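3-dehydroquinate dehydratase (Geobacillus kaustophilus, PDB 2YR1) probably catalyses the cis-dehydration of 3-dehydroquinate to 3-dehydroshikimate through a Schiff-base intermediate, the third step of the chorismate pathway. Local coordinates at residues A7-R11 with N12-G16; D130-R133 with M134-C138; V245-V248 with L249-Q253. All coordinates share one frame; numbering follows the deposited sequence.

Contact 1: residues A7-R11 with N12-G16; sequences AIKVR and NIWIG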
loop_
_atom_site.group_PDB
_atom_site.type_symbol
_atom_site.label_atom_id
_atom_site.label_comp_id
_atom_site.label_asym_id
_atom_site.label_seq_id
_atom_site.Cartn_x
_atom_site.Cartn_y
_atom_site.Cartn_z
ATOM N N ALA A 7 6.180 9.047 20.285
ATOM C CA ALA A 7 7.051 9.748 19.358
ATOM C C ALA A 7 8.303 10.238 20.058
ATOM O O ALA A 7 8.316 10.442 21.267
ATOM C CB ALA A 7 6.319 10.912 18.721
ATOM N N ILE A 8 9.362 10.409 19.275
ATOM C CA ILE A 8 10.640 10.864 19.785
ATOM C C ILE A 8 11.050 12.112 19.020
ATOM O O ILE A 8 10.889 12.205 17.803
ATOM C CB ILE A 8 11.718 9.761 19.605
ATOM C CG1 ILE A 8 11.516 8.653 20.646
ATOM C CG2 ILE A 8 13.101 10.362 19.669
ATOM C CD1 ILE A 8 11.757 9.073 22.052
ATOM N N LYS A 9 11.578 13.086 19.742
ATOM C CA LYS A 9 12.002 14.328 19.131
ATOM C C LYS A 9 13.504 14.284 18.855
ATOM O O LYS A 9 14.300 14.101 19.767
ATOM C CB LYS A 9 11.683 15.485 20.081
ATOM C CG LYS A 9 11.972 16.846 19.504
ATOM C CD LYS A 9 10.957 17.231 18.465
ATOM C CE LYS A 9 11.155 18.669 18.096
ATOM N NZ LYS A 9 11.221 19.497 19.340
ATOM N N VAL A 10 13.888 14.426 17.591
ATOM C CA VAL A 10 15.296 14.412 17.228
ATOM C C VAL A 10 15.542 15.714 16.480
ATOM O O VAL A 10 14.991 15.928 15.403
ATOM C CB VAL A 10 15.641 13.173 16.342
ATOM C CG1 VAL A 10 17.127 13.169 15.971
ATOM C CG2 VAL A 10 15.306 11.885 17.093
ATOM N N ARG A 11 16.324 16.603 17.097
ATOM C CA ARG A 11 16.675 17.909 16.534
ATOM C C ARG A 11 15.592 18.611 15.733
ATOM O O ARG A 11 15.812 18.857 14.543
ATOM C CB ARG A 11 17.862 17.820 15.566
ATOM C CG ARG A 11 19.126 17.160 16.015
ATOM C CD ARG A 11 20.072 17.181 14.820
ATOM N NE ARG A 11 20.543 18.528 14.516
ATOM C CZ ARG A 11 21.534 19.127 15.174
ATOM N NH1 ARG A 11 22.150 18.489 16.152
ATOM N NH2 ARG A 11 21.893 20.367 14.868
ATOM N N ASN A 12 14.451 18.946 16.318
ATOM C CA ASN A 12 13.424 19.642 15.528
ATOM C C ASN A 12 12.450 18.774 14.731
ATOM O O ASN A 12 11.449 19.279 14.232
ATOM C CB ASN A 12 14.079 20.611 14.548
ATOM C CG ASN A 12 13.771 22.040 14.859
ATOM O OD1 ASN A 12 12.626 22.483 14.722
ATOM N ND2 ASN A 12 14.787 22.785 15.278
ATOM N N ILE A 13 12.737 17.487 14.596
ATOM C CA ILE A 13 11.846 16.607 13.848
ATOM C C ILE A 13 11.299 15.515 14.775
ATOM O O ILE A 13 12.027 14.986 15.628
ATOM C CB ILE A 13 12.601 15.934 12.650
ATOM C CG1 ILE A 13 11.670 15.776 11.450
ATOM C CG2 ILE A 13 13.134 14.568 13.053
ATOM C CD1 ILE A 13 11.398 17.062 10.726
ATOM N N TRP A 14 10.019 15.182 14.610
ATOM C CA TRP A 14 9.404 14.122 15.405
ATOM C C TRP A 14 9.387 12.823 14.590
ATOM O O TRP A 14 9.050 12.842 13.412
ATOM C CB TRP A 14 7.960 14.477 15.771
ATOM C CG TRP A 14 7.820 15.413 16.923
ATOM C CD1 TRP A 14 7.619 16.765 16.870
ATOM C CD2 TRP A 14 7.897 15.073 18.309
ATOM N NE1 TRP A 14 7.567 17.283 18.137
ATOM C CE2 TRP A 14 7.737 16.269 19.042
ATOM C CE3 TRP A 14 8.093 13.872 19.005
ATOM C CZ2 TRP A 14 7.765 16.302 20.444
ATOM C CZ3 TRP A 14 8.121 13.904 20.396
ATOM C CH2 TRP A 14 7.956 15.116 21.100
ATOM N N ILE A 15 9.766 11.708 15.214
ATOM C CA ILE A 15 9.743 10.391 14.552
ATOM C C ILE A 15 8.759 9.524 15.335
ATOM O O ILE A 15 8.932 9.300 16.548
ATOM C CB ILE A 15 11.108 9.654 14.593
ATOM C CG1 ILE A 15 12.179 10.434 13.829
ATOM C CG2 ILE A 15 10.960 8.257 13.979
ATOM C CD1 ILE A 15 13.566 9.887 14.082
ATOM N N GLY A 16 7.739 9.030 14.650
ATOM C CA GLY A 16 6.754 8.193 15.314
ATOM C C GLY A 16 5.445 8.930 15.566
ATOM O O GLY A 16 4.533 8.384 16.167
#
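The torsions of Lys9 and Trp14 bring the two side chains together: the lysine sends CG away from its backbone N (chi1 -175°) and then bends at chi2, while the tryptophan turns its ring to the side of its own N (chi1 -80°). The lysine CD thereby sits over one face of the indole, a CH-pi contact 3.5 Å from the centroid of the Trp14 five-membered ring. CE runs on past the ring to Asn12, 3.6 Å from the Asn12 CA. Farther along the indole, Ala7 CB packs at 3.5 Å from Trp14 CE3. Lys9 and Trp14 form the non-hydrogen-bonded pair between two hydrogen-bonded ones, Ile8 with Ile15 and Val10 with Ile13. The bond from Val10 N to Ile13 O, 2.8 Å, is nearly straight, whereas Ile13 N approaches Val10 O from above its carbonyl plane. On the other face, Val10 CG2 touches Ile15 CD1 at 4.0 Å, and these chains continue onto Trp141 and Leu48 of the parallel strands. Arg11 forms salt bridges with Glu78 and Asp116. The whole is a beta hairpin with a two-residue loop, Arg11 and Asn12, in a type I' turn, its Ile8, Val10, Ile13 and Ile15 face set against the end of the TIM barrel where the strands begin.

Contact 2: residues D130-R133 with M134-C138; sequences DVRR and MTEEC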
loop_
_atom_site.group_PDB
_atom_site.type_symbol
_atom_site.label_atom_id
_atom_site.label_comp_id
_atom_site.label_asym_id
_atom_site.label_seq_id
_atom_site.Cartn_x
_atom_site.Cartn_y
_atom_site.Cartn_z
ATOM N N ASP A 130 27.997 -2.103 24.778
ATOM C CA ASP A 130 29.161 -1.262 24.524
ATOM C C ASP A 130 28.741 -0.024 23.739
ATOM O O ASP A 130 28.931 1.105 24.188
ATOM C CB ASP A 130 30.202 -2.045 23.725
ATOM C CG ASP A 130 31.606 -1.499 23.900
ATOM O OD1 ASP A 130 31.776 -0.260 23.879
ATOM O OD2 ASP A 130 32.539 -2.319 24.050
ATOM N N VAL A 131 28.164 -0.228 22.562
ATOM C CA VAL A 131 27.725 0.910 21.757
ATOM C C VAL A 131 26.573 1.641 22.448
ATOM O O VAL A 131 26.443 2.865 22.344
ATOM C CB VAL A 131 27.289 0.461 20.354
ATOM C CG1 VAL A 131 26.468 1.551 19.695
ATOM C CG2 VAL A 131 28.522 0.160 19.510
ATOM N N ARG A 132 25.755 0.890 23.171
ATOM C CA ARG A 132 24.627 1.460 23.891
ATOM C C ARG A 132 25.079 2.612 24.803
ATOM O O ARG A 132 24.579 3.730 24.710
ATOM C CB ARG A 132 23.947 0.374 24.733
ATOM C CG ARG A 132 22.526 0.682 25.198
ATOM C CD ARG A 132 22.210 2.156 25.133
ATOM N NE ARG A 132 21.062 2.406 24.276
ATOM C CZ ARG A 132 20.749 3.590 23.757
ATOM N NH1 ARG A 132 21.508 4.649 23.995
ATOM N NH2 ARG A 132 19.654 3.713 23.020
ATOM N N ARG A 133 26.027 2.350 25.693
ATOM C CA ARG A 133 26.457 3.407 26.588
ATOM C C ARG A 133 27.246 4.473 25.864
ATOM O O ARG A 133 27.166 5.655 26.178
ATOM C CB ARG A 133 27.218 2.809 27.776
ATOM C CG ARG A 133 26.249 2.084 28.733
ATOM C CD ARG A 133 24.860 2.777 28.681
ATOM N NE ARG A 133 23.794 2.077 29.395
ATOM C CZ ARG A 133 22.498 2.218 29.113
ATOM N NH1 ARG A 133 22.117 3.028 28.132
ATOM N NH2 ARG A 133 21.584 1.556 29.810
ATOM N N MET A 134 27.966 4.045 24.844
ATOM C CA MET A 134 28.753 4.941 24.035
ATOM C C MET A 134 27.825 6.010 23.461
ATOM O O MET A 134 28.159 7.195 23.429
ATOM C CB MET A 134 29.392 4.117 22.924
ATOM C CG MET A 134 30.363 4.829 22.038
ATOM S SD MET A 134 30.629 3.763 20.604
ATOM C CE MET A 134 31.578 2.408 21.340
ATOM N N THR A 135 26.638 5.587 23.029
ATOM C CA THR A 135 25.679 6.512 22.433
ATOM C C THR A 135 24.942 7.366 23.449
ATOM O O THR A 135 24.747 8.564 23.240
ATOM C CB THR A 135 24.642 5.765 21.565
ATOM O OG1 THR A 135 24.024 4.729 22.339
ATOM C CG2 THR A 135 25.324 5.144 20.341
ATOM N N GLU A 136 24.544 6.762 24.559
ATOM C CA GLU A 136 23.820 7.526 25.560
ATOM C C GLU A 136 24.636 8.698 26.119
ATOM O O GLU A 136 24.095 9.778 26.345
ATOM C CB GLU A 136 23.343 6.607 26.682
ATOM C CG GLU A 136 22.276 7.248 27.545
ATOM C CD GLU A 136 21.203 6.262 27.976
ATOM O OE1 GLU A 136 21.538 5.283 28.678
ATOM O OE2 GLU A 136 20.022 6.464 27.608
ATOM N N GLU A 137 25.935 8.498 26.310
ATOM C CA GLU A 137 26.797 9.559 26.822
ATOM C C GLU A 137 26.746 10.820 25.965
ATOM O O GLU A 137 26.716 11.939 26.482
ATOM C CB GLU A 137 28.251 9.114 26.861
ATOM C CG GLU A 137 28.550 7.860 27.626
ATOM C CD GLU A 137 30.029 7.759 27.910
ATOM O OE1 GLU A 137 30.825 8.004 26.975
ATOM O OE2 GLU A 137 30.395 7.445 29.060
ATOM N N CYS A 138 26.750 10.633 24.650
ATOM C CA CYS A 138 26.750 11.763 23.732
ATOM C C CYS A 138 25.371 12.209 23.292
ATOM O O CYS A 138 25.240 13.002 22.351
ATOM C CB CYS A 138 27.601 11.424 22.514
ATOM S SG CYS A 138 29.165 10.632 22.972
#
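Thr135 touches Arg132 and Val131, one turn back, with the two branches of its side chain. Among the hydrogen bonds, its hydroxyl OG1 donates to Arg132 O at 2.6 Å, and the same carbonyl accepts Glu136 N at 3.0 Å, so one oxygen is gripped by a side chain and a backbone amide. A chi1 of 54° sets OG1 between the backbone N and the carbonyl carbon, facing the previous turn. Bonds from Met134 N to Asp130 O, Thr135 N to Val131 O and Glu137 N to Arg133 O continue the alpha-helical pattern. This is helix 127-137, the crossover of the beta-alpha-beta unit between strands 117-121 and 141-148 of the TIM barrel. Apolar contacts lie on two flanks. On the strand side Val131 CG1 is 3.8 Å from Thr135 CG2, and both residues rest on Leu142; toward helix 99-112, Met134 packs on Ile106, its CE 4.2 Å from Val131 CG2. An alanine at Thr135 would remove both branches and would probably leave Arg132 O without its hydroxyl donor and a gap beside Val131 CG1. Among the charged groups, Arg132 NH1 stands 4.3 Å from Glu136 OE2, which lies well outside the guanidinium plane, while Arg132 NH2 makes a salt bridge with Asp171.

Contact 3: residues V245-V248 with L249-Q253; sequences VRTV and LSILQ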
loop_
_atom_site.group_PDB
_atom_site.type_symbol
_atom_site.label_atom_id
_atom_site.label_comp_id
_atom_site.label_asym_id
_atom_site.label_seq_id
_atom_site.Cartn_x
_atom_site.Cartn_y
_atom_site.Cartn_z
ATOM N N VAL A 245 7.851 9.753 -3.478
ATOM C CA VAL A 245 7.414 9.287 -2.165
ATOM C C VAL A 245 6.473 10.326 -1.549
ATOM O O VAL A 245 5.400 9.981 -1.040
ATOM C CB VAL A 245 8.615 9.047 -1.234
ATOM C CG1 VAL A 245 8.139 8.726 0.160
ATOM C CG2 VAL A 245 9.435 7.869 -1.757
ATOM N N ARG A 246 6.875 11.600 -1.613
ATOM C CA ARG A 246 6.074 12.717 -1.086
ATOM C C ARG A 246 4.697 12.778 -1.758
ATOM O O ARG A 246 3.680 12.982 -1.101
ATOM C CB ARG A 246 6.785 14.065 -1.326
ATOM C CG ARG A 246 8.104 14.256 -0.589
ATOM C CD ARG A 246 8.758 15.569 -1.030
ATOM N NE ARG A 246 10.015 15.867 -0.345
ATOM C CZ ARG A 246 10.129 15.967 0.974
ATOM N NH1 ARG A 246 9.058 15.783 1.744
ATOM N NH2 ARG A 246 11.300 16.271 1.522
ATOM N N THR A 247 4.680 12.614 -3.072
ATOM C CA THR A 247 3.429 12.643 -3.834
ATOM C C THR A 247 2.431 11.636 -3.256
ATOM O O THR A 247 1.292 11.980 -2.922
ATOM C CB THR A 247 3.684 12.279 -5.321
ATOM O OG1 THR A 247 4.508 13.284 -5.919
ATOM C CG2 THR A 247 2.375 12.165 -6.095
ATOM N N VAL A 248 2.868 10.387 -3.143
ATOM C CA VAL A 248 2.003 9.316 -2.631
ATOM C C VAL A 248 1.617 9.510 -1.170
ATOM O O VAL A 248 0.452 9.311 -0.780
ATOM C CB VAL A 248 2.695 7.933 -2.825
ATOM C CG1 VAL A 248 1.874 6.837 -2.219
ATOM C CG2 VAL A 248 2.903 7.680 -4.329
ATOM N N LEU A 249 2.586 9.898 -0.349
ATOM C CA LEU A 249 2.294 10.089 1.064
ATOM C C LEU A 249 1.205 11.108 1.272
ATOM O O LEU A 249 0.335 10.912 2.111
ATOM C CB LEU A 249 3.534 10.539 1.833
ATOM C CG LEU A 249 4.652 9.510 1.991
ATOM C CD1 LEU A 249 5.786 10.127 2.824
ATOM C CD2 LEU A 249 4.098 8.258 2.669
ATOM N N SER A 250 1.262 12.206 0.524
ATOM C CA SER A 250 0.274 13.263 0.667
ATOM C C SER A 250 -1.123 12.760 0.305
ATOM O O SER A 250 -2.088 13.013 1.024
ATOM C CB SER A 250 0.662 14.461 -0.195
ATOM O OG SER A 250 1.898 15.001 0.254
ATOM N N ILE A 251 -1.219 12.021 -0.789
ATOM C CA ILE A 251 -2.502 11.478 -1.214
ATOM C C ILE A 251 -2.965 10.443 -0.192
ATOM O O ILE A 251 -4.074 10.510 0.320
ATOM C CB ILE A 251 -2.364 10.832 -2.594
ATOM C CG1 ILE A 251 -2.063 11.932 -3.614
ATOM C CG2 ILE A 251 -3.632 10.044 -2.938
ATOM C CD1 ILE A 251 -1.641 11.430 -4.957
ATOM N N LEU A 252 -2.090 9.505 0.129
ATOM C CA LEU A 252 -2.429 8.472 1.088
ATOM C C LEU A 252 -2.851 9.096 2.414
ATOM O O LEU A 252 -3.795 8.633 3.036
ATOM C CB LEU A 252 -1.227 7.542 1.293
ATOM C CG LEU A 252 -1.467 6.165 1.909
ATOM C CD1 LEU A 252 -2.588 5.427 1.151
ATOM C CD2 LEU A 252 -0.150 5.379 1.861
ATOM N N GLN A 253 -2.165 10.163 2.827
ATOM C CA GLN A 253 -2.472 10.808 4.090
ATOM C C GLN A 253 -3.805 11.530 4.147
ATOM O O GLN A 253 -4.527 11.421 5.146
ATOM C CB GLN A 253 -1.350 11.767 4.485
ATOM C CG GLN A 253 -0.152 11.033 5.049
ATOM C CD GLN A 253 0.854 11.946 5.690
ATOM O OE1 GLN A 253 1.629 12.621 5.007
ATOM N NE2 GLN A 253 0.851 11.981 7.018
#
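Val245 and Leu249, one turn apart on helix 242-256, lie side by side and point the same way. This C-terminal helix packs its Val245 and Leu249 side against Ile22 of TIM-barrel strand 21-26, and it also takes part in the dimer interface. The apolar contact between the two side chains runs from Val245 CG1 to Leu249 CD1 at 3.8 Å; Leu249 CG turns to the side of its own backbone N (chi1 -69°), which also lays it 3.2 Å from Val245 O. On a neighbouring flank, Thr247 CG2 comes within 4.2 Å of Ile251 CD1. Here the helix meets the second subunit: Thr247 packs on Thr247 of that subunit, Val248 on its Ile251 and Ile251 on its Val248. Backbone hydrogen bonds join the turns, Leu249 N to Val245 O, Ile251 N to Thr247 O and Leu252 N to Val248 O, the last at 2.7 Å and nearly straight. The hydroxyl of Thr247 bonds back to Asp243 O. Side chain and backbone act together at Ser250, whose OG and N both donate to Arg246 O, each at 3.0 Å, and reach that oxygen from opposite faces of its carbonyl plane.

How the contacts relate
From the N terminus the three contacts follow in series, with no nesting and no crossing. Contact 1 comes first, before the first barrel strand, and it alone closes a turn: its two strands pair into a hairpin separate from the parallel sheet, packed on strands 48-52 and 141-148. Contact 2 lies far along the chain within helix 127-137, joining successive turns of one crossover between strands 117-121 and 141-148. Contact 3 likewise joins successive turns, within the final helix, 242-256, which no strand follows, beside strand 21-26 and facing the second subunit. Contacts 2 and 3 sit on opposite sides of the chain's centre, their centres 36 Å apart, while the hairpin lies about 9 Å from each at the nearest atoms.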